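Local coordinates for protein malonyl-CoA decarboxylase (Rhodopseudomonas palustris, PDB 4KSA) that probably catalyses the decarboxylation of malonyl-CoA to acetyl-CoA and carbon dioxide, and has a magnesium-binding site, at residues A[42-47]-A[83-88]; A[195-200]-A[206-211]. All blocks are in the same frame, centred on the assembly; numbering follows the deposited sequence.

Contact 1: residues A[42-47]-A[83-88]; sequences LSETLL and EQFGPD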
ATOM      1  N   LEU A  42     -16.594 -21.966  32.641  1.00 47.97           N
ATOM      2  CA  LEU A  42     -16.690 -21.292  31.348  1.00 46.45           C
ATOM      3  C   LEU A  42     -15.966 -22.084  30.259  1.00 45.11           C
ATOM      4  O   LEU A  42     -16.500 -22.305  29.180  1.00 42.02           O
ATOM      5  CB  LEU A  42     -16.089 -19.902  31.469  1.00 45.32           C
ATOM      6  CG  LEU A  42     -16.478 -18.902  30.396  1.00 48.63           C
ATOM      7  CD1 LEU A  42     -17.979 -18.937  30.161  1.00 48.45           C
ATOM      8  CD2 LEU A  42     -16.029 -17.519  30.853  1.00 51.38           C
ATOM      9  N   SER A  43     -14.744 -22.507  30.553  1.00 45.10           N
ATOM     10  CA  SER A  43     -13.974 -23.292  29.601  1.00 48.80           C
ATOM     11  C   SER A  43     -14.824 -24.482  29.134  1.00 49.81           C
ATOM     12  O   SER A  43     -14.756 -24.893  27.976  1.00 51.67           O
ATOM     13  CB  SER A  43     -12.681 -23.804  30.258  1.00 48.22           C
ATOM     14  OG  SER A  43     -11.935 -22.734  30.810  1.00 51.22           O
ATOM     15  N   GLU A  44     -15.620 -25.025  30.049  1.00 50.21           N
ATOM     16  CA  GLU A  44     -16.480 -26.165  29.759  1.00 49.69           C
ATOM     17  C   GLU A  44     -17.626 -25.810  28.807  1.00 49.51           C
ATOM     18  O   GLU A  44     -17.980 -26.608  27.935  1.00 48.15           O
ATOM     19  CB  GLU A  44     -17.039 -26.735  31.065  1.00 50.33           C
ATOM     20  CG  GLU A  44     -16.034 -27.517  31.872  1.00 49.66           C
ATOM     21  CD  GLU A  44     -15.540 -28.736  31.129  1.00 53.33           C
ATOM     22  OE1 GLU A  44     -14.586 -29.384  31.614  1.00 52.34           O
ATOM     23  OE2 GLU A  44     -16.111 -29.046  30.055  1.00 55.51           O
ATOM     24  N   THR A  45     -18.206 -24.626  28.988  1.00 47.58           N
ATOM     25  CA  THR A  45     -19.278 -24.173  28.122  1.00 49.04           C
ATOM     26  C   THR A  45     -18.651 -23.993  26.734  1.00 50.42           C
ATOM     27  O   THR A  45     -19.090 -24.603  25.761  1.00 52.98           O
ATOM     28  CB  THR A  45     -19.870 -22.808  28.583  1.00 49.88           C
ATOM     29  OG1 THR A  45     -20.326 -22.902  29.937  1.00 47.65           O
ATOM     30  CG2 THR A  45     -21.038 -22.395  27.684  1.00 49.00           C
ATOM     31  N   LEU A  46     -17.614 -23.162  26.661  1.00 50.33           N
ATOM     32  CA  LEU A  46     -16.908 -22.894  25.412  1.00 48.81           C
ATOM     33  C   LEU A  46     -16.553 -24.174  24.666  1.00 47.77           C
ATOM     34  O   LEU A  46     -16.815 -24.306  23.473  1.00 46.89           O
ATOM     35  CB  LEU A  46     -15.628 -22.110  25.693  1.00 49.14           C
ATOM     36  CG  LEU A  46     -14.786 -21.746  24.472  1.00 51.60           C
ATOM     37  CD1 LEU A  46     -15.590 -20.832  23.538  1.00 53.19           C
ATOM     38  CD2 LEU A  46     -13.506 -21.060  24.923  1.00 52.75           C
ATOM     39  N   LEU A  47     -15.956 -25.125  25.369  1.00 47.52           N
ATOM     40  CA  LEU A  47     -15.579 -26.385  24.747  1.00 48.17           C
ATOM     41  C   LEU A  47     -16.741 -27.141  24.101  1.00 50.30           C
ATOM     42  O   LEU A  47     -16.563 -27.795  23.079  1.00 49.48           O
ATOM     43  CB  LEU A  47     -14.907 -27.292  25.771  1.00 44.84           C
ATOM     44  CG  LEU A  47     -13.405 -27.146  25.964  1.00 44.86           C
ATOM     45  CD1 LEU A  47     -12.935 -28.069  27.081  1.00 43.73           C
ATOM     46  CD2 LEU A  47     -12.703 -27.481  24.657  1.00 45.13           C
ATOM     47  N   GLU A  83      -4.894 -30.716  35.184  1.00 53.14           N
ATOM     48  CA  GLU A  83      -5.607 -31.893  35.664  1.00 57.11           C
ATOM     49  C   GLU A  83      -6.983 -32.142  35.054  1.00 55.83           C
ATOM     50  O   GLU A  83      -7.321 -33.282  34.733  1.00 55.89           O
ATOM     51  CB  GLU A  83      -5.729 -31.877  37.191  1.00 62.05           C
ATOM     52  CG  GLU A  83      -6.716 -30.881  37.757  1.00 71.60           C
ATOM     53  CD  GLU A  83      -6.945 -31.086  39.252  1.00 77.39           C
ATOM     54  OE1 GLU A  83      -5.946 -31.280  39.991  1.00 80.42           O
ATOM     55  OE2 GLU A  83      -8.122 -31.046  39.688  1.00 81.38           O
ATOM     56  N   GLN A  84      -7.778 -31.100  34.870  1.00 53.37           N
ATOM     57  CA  GLN A  84      -9.099 -31.314  34.307  1.00 53.18           C
ATOM     58  C   GLN A  84      -9.197 -31.360  32.781  1.00 51.94           C
ATOM     59  O   GLN A  84      -9.956 -32.156  32.226  1.00 52.98           O
ATOM     60  CB  GLN A  84     -10.058 -30.271  34.872  1.00 54.13           C
ATOM     61  CG  GLN A  84     -10.240 -30.459  36.370  1.00 58.18           C
ATOM     62  CD  GLN A  84     -11.024 -29.354  37.015  1.00 60.97           C
ATOM     63  OE1 GLN A  84     -12.151 -29.047  36.595  1.00 63.31           O
ATOM     64  NE2 GLN A  84     -10.441 -28.741  38.053  1.00 59.14           N
ATOM     65  N   PHE A  85      -8.410 -30.539  32.096  1.00 48.91           N
ATOM     66  CA  PHE A  85      -8.480 -30.492  30.651  1.00 45.38           C
ATOM     67  C   PHE A  85      -7.454 -31.287  29.868  1.00 44.98           C
ATOM     68  O   PHE A  85      -7.027 -30.884  28.785  1.00 44.09           O
ATOM     69  CB  PHE A  85      -8.471 -29.046  30.220  1.00 42.90           C
ATOM     70  CG  PHE A  85      -9.629 -28.274  30.741  1.00 41.23           C
ATOM     71  CD1 PHE A  85     -10.847 -28.296  30.077  1.00 39.55           C
ATOM     72  CD2 PHE A  85      -9.506 -27.522  31.900  1.00 41.74           C
ATOM     73  CE1 PHE A  85     -11.929 -27.578  30.548  1.00 40.55           C
ATOM     74  CE2 PHE A  85     -10.586 -26.796  32.391  1.00 43.91           C
ATOM     75  CZ  PHE A  85     -11.805 -26.822  31.709  1.00 43.34           C
ATOM     76  N   GLY A  86      -7.064 -32.430  30.410  1.00 45.47           N
ATOM     77  CA  GLY A  86      -6.122 -33.278  29.705  1.00 46.92           C
ATOM     78  C   GLY A  86      -6.941 -34.228  28.845  1.00 47.86           C
ATOM     79  O   GLY A  86      -8.146 -34.008  28.655  1.00 48.30           O
ATOM     80  N   PRO A  87      -6.334 -35.290  28.305  1.00 48.73           N
ATOM     81  CA  PRO A  87      -7.112 -36.220  27.475  1.00 50.46           C
ATOM     82  C   PRO A  87      -8.068 -37.030  28.327  1.00 51.84           C
ATOM     83  O   PRO A  87      -7.790 -37.261  29.499  1.00 52.85           O
ATOM     84  CB  PRO A  87      -6.040 -37.113  26.869  1.00 49.11           C
ATOM     85  CG  PRO A  87      -5.020 -37.180  27.963  1.00 49.32           C
ATOM     86  CD  PRO A  87      -4.929 -35.722  28.404  1.00 48.36           C
ATOM     87  N   ASP A  88      -9.197 -37.450  27.768  1.00 53.63           N
ATOM     88  CA  ASP A  88     -10.101 -38.294  28.549  1.00 55.69           C
ATOM     89  C   ASP A  88      -9.426 -39.667  28.711  1.00 56.02           C
ATOM     90  O   ASP A  88      -9.347 -40.453  27.759  1.00 55.15           O
ATOM     91  CB  ASP A  88     -11.443 -38.489  27.858  1.00 57.76           C
ATOM     92  CG  ASP A  88     -12.240 -39.629  28.473  1.00 63.34           C
ATOM     93  OD1 ASP A  88     -13.404 -39.833  28.073  1.00 68.29           O
ATOM     94  OD2 ASP A  88     -11.706 -40.331  29.363  1.00 64.80           O
TER
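Phe-85 holds its CG anti to its own carbonyl carbon (chi1 -61°), and this sends the ring from the 83-88 loop to the helix segment 42-47. Glu-44 uses the same kind of first torsion and then bends at chi2 (-63°), which brings its carboxylate to the CE1 side of the ring, at an oblique angle. The two flat groups are inclined by 24°, with Glu-44 OE1 3.4 Å from Phe-85 CE1. Leu-47 comes in at the ring edge, close to the ring plane. Leu-47 CD1 lies 3.6 Å from Phe-85 CE1. Ser-43, one helical turn before Leu-47, sets its CB 3.5 Å from Phe-85 CZ.

No hydrogen bond joins the two segments, and the touching is carried by the one ring. The polar ends have other partners. Ser-43 OG bonds back to Leu-39 O within its helix. Glu-44 OE1 forms a salt bridge with Arg-118 NH2, which also bonds Gln-84 O and thereby ties the acidic side chain to the loop that carries the ring. The contact belongs to the helical N-terminal region of the enzyme, where an aromatic from an interhelical loop packs against the side of the earlier helix 36-48.

Contact 2: residues A[195-200]-A[206-211]; sequences QVHTIH and RARLAP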
ATOM      1  N   GLN A 195      17.209  -2.957  24.957  1.00 99.49           N
ATOM      2  CA  GLN A 195      18.191  -3.691  25.766  1.00101.26           C
ATOM      3  C   GLN A 195      19.404  -2.858  26.184  1.00102.02           C
ATOM      4  O   GLN A 195      19.469  -2.355  27.306  1.00101.29           O
ATOM      5  CB  GLN A 195      18.667  -4.930  25.004  1.00101.20           C
ATOM      6  CG  GLN A 195      17.551  -5.903  24.671  1.00102.57           C
ATOM      7  CD  GLN A 195      16.718  -6.269  25.892  1.00103.29           C
ATOM      8  OE1 GLN A 195      17.239  -6.778  26.887  1.00103.76           O
ATOM      9  NE2 GLN A 195      15.417  -6.008  25.819  1.00103.20           N
ATOM     10  N   VAL A 196      20.369  -2.728  25.282  1.00103.55           N
ATOM     11  CA  VAL A 196      21.566  -1.942  25.561  1.00105.05           C
ATOM     12  C   VAL A 196      21.219  -0.517  26.004  1.00106.36           C
ATOM     13  O   VAL A 196      21.057  -0.252  27.196  1.00106.93           O
ATOM     14  CB  VAL A 196      22.485  -1.864  24.320  1.00104.43           C
ATOM     15  CG1 VAL A 196      23.458  -3.038  24.305  1.00104.12           C
ATOM     16  CG2 VAL A 196      21.637  -1.870  23.059  1.00105.01           C
ATOM     17  N   HIS A 197      21.100   0.389  25.035  1.00107.26           N
ATOM     18  CA  HIS A 197      20.794   1.799  25.296  1.00108.02           C
ATOM     19  C   HIS A 197      19.760   2.048  26.393  1.00108.12           C
ATOM     20  O   HIS A 197      18.905   1.202  26.663  1.00108.39           O
ATOM     21  CB  HIS A 197      20.328   2.472  24.003  1.00108.37           C
ATOM     22  CG  HIS A 197      21.303   2.348  22.877  1.00108.46           C
ATOM     23  ND1 HIS A 197      22.563   2.906  22.919  1.00108.54           N
ATOM     24  CD2 HIS A 197      21.212   1.714  21.684  1.00108.29           C
ATOM     25  CE1 HIS A 197      23.206   2.620  21.801  1.00108.79           C
ATOM     26  NE2 HIS A 197      22.408   1.897  21.035  1.00108.66           N
ATOM     27  N   THR A 198      19.855   3.219  27.020  1.00108.26           N
ATOM     28  CA  THR A 198      18.936   3.623  28.085  1.00108.14           C
ATOM     29  C   THR A 198      17.912   4.586  27.496  1.00107.61           C
ATOM     30  O   THR A 198      18.276   5.571  26.853  1.00107.00           O
ATOM     31  CB  THR A 198      19.677   4.348  29.243  1.00108.18           C
ATOM     32  OG1 THR A 198      20.691   3.489  29.786  1.00107.12           O
ATOM     33  CG2 THR A 198      18.697   4.731  30.348  1.00107.37           C
ATOM     34  N   ILE A 199      16.631   4.312  27.715  1.00107.60           N
ATOM     35  CA  ILE A 199      15.600   5.182  27.169  1.00108.05           C
ATOM     36  C   ILE A 199      14.469   5.487  28.154  1.00107.87           C
ATOM     37  O   ILE A 199      13.917   4.583  28.792  1.00107.22           O
ATOM     38  CB  ILE A 199      15.027   4.583  25.847  1.00108.09           C
ATOM     39  CG1 ILE A 199      16.157   4.453  24.814  1.00107.73           C
ATOM     40  CG2 ILE A 199      13.924   5.475  25.297  1.00107.33           C
ATOM     41  CD1 ILE A 199      15.760   3.773  23.523  1.00107.63           C
ATOM     42  N   HIS A 200      14.156   6.781  28.269  1.00107.80           N
ATOM     43  CA  HIS A 200      13.107   7.300  29.153  1.00106.95           C
ATOM     44  C   HIS A 200      11.884   7.761  28.360  1.00104.84           C
ATOM     45  O   HIS A 200      10.908   7.023  28.239  1.00103.77           O
ATOM     46  CB  HIS A 200      13.648   8.466  29.989  1.00109.09           C
ATOM     47  CG  HIS A 200      14.326   8.038  31.256  1.00111.14           C
ATOM     48  ND1 HIS A 200      15.334   7.097  31.282  1.00111.83           N
ATOM     49  CD2 HIS A 200      14.131   8.416  32.541  1.00111.42           C
ATOM     50  CE1 HIS A 200      15.729   6.914  32.530  1.00111.66           C
ATOM     51  NE2 HIS A 200      15.015   7.702  33.312  1.00111.85           N
ATOM     52  N   ARG A 206      14.216   8.963  20.169  1.00 85.66           N
ATOM     53  CA  ARG A 206      14.522   9.724  18.958  1.00 84.18           C
ATOM     54  C   ARG A 206      16.027   9.932  18.862  1.00 82.64           C
ATOM     55  O   ARG A 206      16.615   9.821  17.780  1.00 81.82           O
ATOM     56  CB  ARG A 206      13.815  11.086  18.949  1.00 83.65           C
ATOM     57  CG  ARG A 206      14.388  12.030  17.889  1.00 85.45           C
ATOM     58  CD  ARG A 206      13.403  13.088  17.393  1.00 87.09           C
ATOM     59  NE  ARG A 206      13.027  14.090  18.392  1.00 88.92           N
ATOM     60  CZ  ARG A 206      13.876  14.920  18.990  1.00 90.02           C
ATOM     61  NH1 ARG A 206      13.426  15.801  19.880  1.00 89.27           N
ATOM     62  NH2 ARG A 206      15.175  14.865  18.710  1.00 90.87           N
ATOM     63  N   ALA A 207      16.641  10.230  20.006  1.00 80.17           N
ATOM     64  CA  ALA A 207      18.078  10.437  20.069  1.00 77.55           C
ATOM     65  C   ALA A 207      18.777   9.121  19.731  1.00 76.39           C
ATOM     66  O   ALA A 207      19.596   9.059  18.814  1.00 76.59           O
ATOM     67  CB  ALA A 207      18.477  10.904  21.461  1.00 77.31           C
ATOM     68  N   ARG A 208      18.433   8.067  20.467  1.00 73.57           N
ATOM     69  CA  ARG A 208      19.028   6.757  20.254  1.00 70.96           C
ATOM     70  C   ARG A 208      18.892   6.241  18.823  1.00 68.75           C
ATOM     71  O   ARG A 208      19.690   5.414  18.395  1.00 69.33           O
ATOM     72  CB  ARG A 208      18.427   5.752  21.248  1.00 73.66           C
ATOM     73  CG  ARG A 208      18.753   4.275  20.977  1.00 75.69           C
ATOM     74  CD  ARG A 208      17.762   3.664  19.994  1.00 77.26           C
ATOM     75  NE  ARG A 208      18.088   2.293  19.607  1.00 78.67           N
ATOM     76  CZ  ARG A 208      19.146   1.944  18.882  1.00 79.35           C
ATOM     77  NH1 ARG A 208      19.350   0.670  18.577  1.00 80.27           N
ATOM     78  NH2 ARG A 208      20.004   2.867  18.470  1.00 79.52           N
ATOM     79  N   LEU A 209      17.900   6.724  18.077  1.00 66.04           N
ATOM     80  CA  LEU A 209      17.718   6.268  16.697  1.00 63.98           C
ATOM     81  C   LEU A 209      18.238   7.240  15.654  1.00 63.90           C
ATOM     82  O   LEU A 209      18.361   6.883  14.488  1.00 64.23           O
ATOM     83  CB  LEU A 209      16.244   6.007  16.397  1.00 62.14           C
ATOM     84  CG  LEU A 209      15.486   4.871  17.077  1.00 60.78           C
ATOM     85  CD1 LEU A 209      14.057   4.874  16.555  1.00 58.25           C
ATOM     86  CD2 LEU A 209      16.162   3.540  16.807  1.00 56.57           C
ATOM     87  N   ALA A 210      18.531   8.464  16.071  1.00 64.15           N
ATOM     88  CA  ALA A 210      19.028   9.501  15.166  1.00 65.19           C
ATOM     89  C   ALA A 210      20.371   9.218  14.469  1.00 66.59           C
ATOM     90  O   ALA A 210      20.461   9.270  13.240  1.00 67.15           O
ATOM     91  CB  ALA A 210      19.114  10.818  15.911  1.00 64.15           C
ATOM     92  N   PRO A 211      21.427   8.907  15.242  1.00 67.51           N
ATOM     93  CA  PRO A 211      22.749   8.629  14.663  1.00 66.99           C
ATOM     94  C   PRO A 211      22.702   7.847  13.371  1.00 66.45           C
ATOM     95  O   PRO A 211      22.074   6.799  13.289  1.00 65.99           O
ATOM     96  CB  PRO A 211      23.466   7.868  15.774  1.00 67.94           C
ATOM     97  CG  PRO A 211      22.329   7.254  16.559  1.00 69.29           C
ATOM     98  CD  PRO A 211      21.360   8.399  16.621  1.00 67.63           C
TER
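A loop and the short helix that follows it, 202-209, meet here beside the mixed beta-sheet of the C-terminal domain. His-197 and Ile-199 of the loop pack on Arg-208 near the end of that helix. The arginine chain has CG anti to the backbone N (chi1 169°) and a bend at chi2 (-86°), and this brings both its aliphatic part and its guanidinium to the histidine. His-197 CD2 sits over the centre of one guanidinium face, 3.5 Å from Arg-208 CZ. The planes are 50° apart, so this is not a parallel stack. Nearer the backbone, Arg-208 CG is 3.6 Å from His-197 CD2. Ile-199 CD1 adds a looser apolar touch, 4.0 Å from Arg-208 CG.

No hydrogen bond crosses between the segments. The polar ends are held from the sheet instead. His-197 NE2 is hydrogen-bonded to Tyr-266 OH of strand 262-270, and Arg-208 NH1 makes a salt bridge with Glu-233 OE1 of strand 230-237. These bonds restrict how the ring and the guanidinium can turn. The negative charge of Glu-233 probably offsets the positive charge of the buried arginine. With an alanine in place of Arg-208, Glu-233 would probably lose its salt-bridge mate and a gap would be likely to open beside His-197 and Ile-199. A helix and its leading loop lying against a mixed sheet is the layered helix-on-sheet build of an alpha/beta domain, and here Arg-208 and His-197 make the link.

How the contacts relate
Contact 1 and contact 2 lie in different parts of the chain and do not touch. Their centres are about 46 Å apart and their nearest atoms about 32 Å. They follow one another in sequence, contact 1 closing before contact 2 opens. The first joins one helix to an interhelical loop of the helical N-terminal part. The second lies against the sheet of the C-terminal domain. Contact 1 spans 35 intervening residues, mostly helical; contact 2 spans five. In each, an arginine with an acidic partner lies close to an aromatic ring. Both lie away from His-162, the magnesium-binding residue.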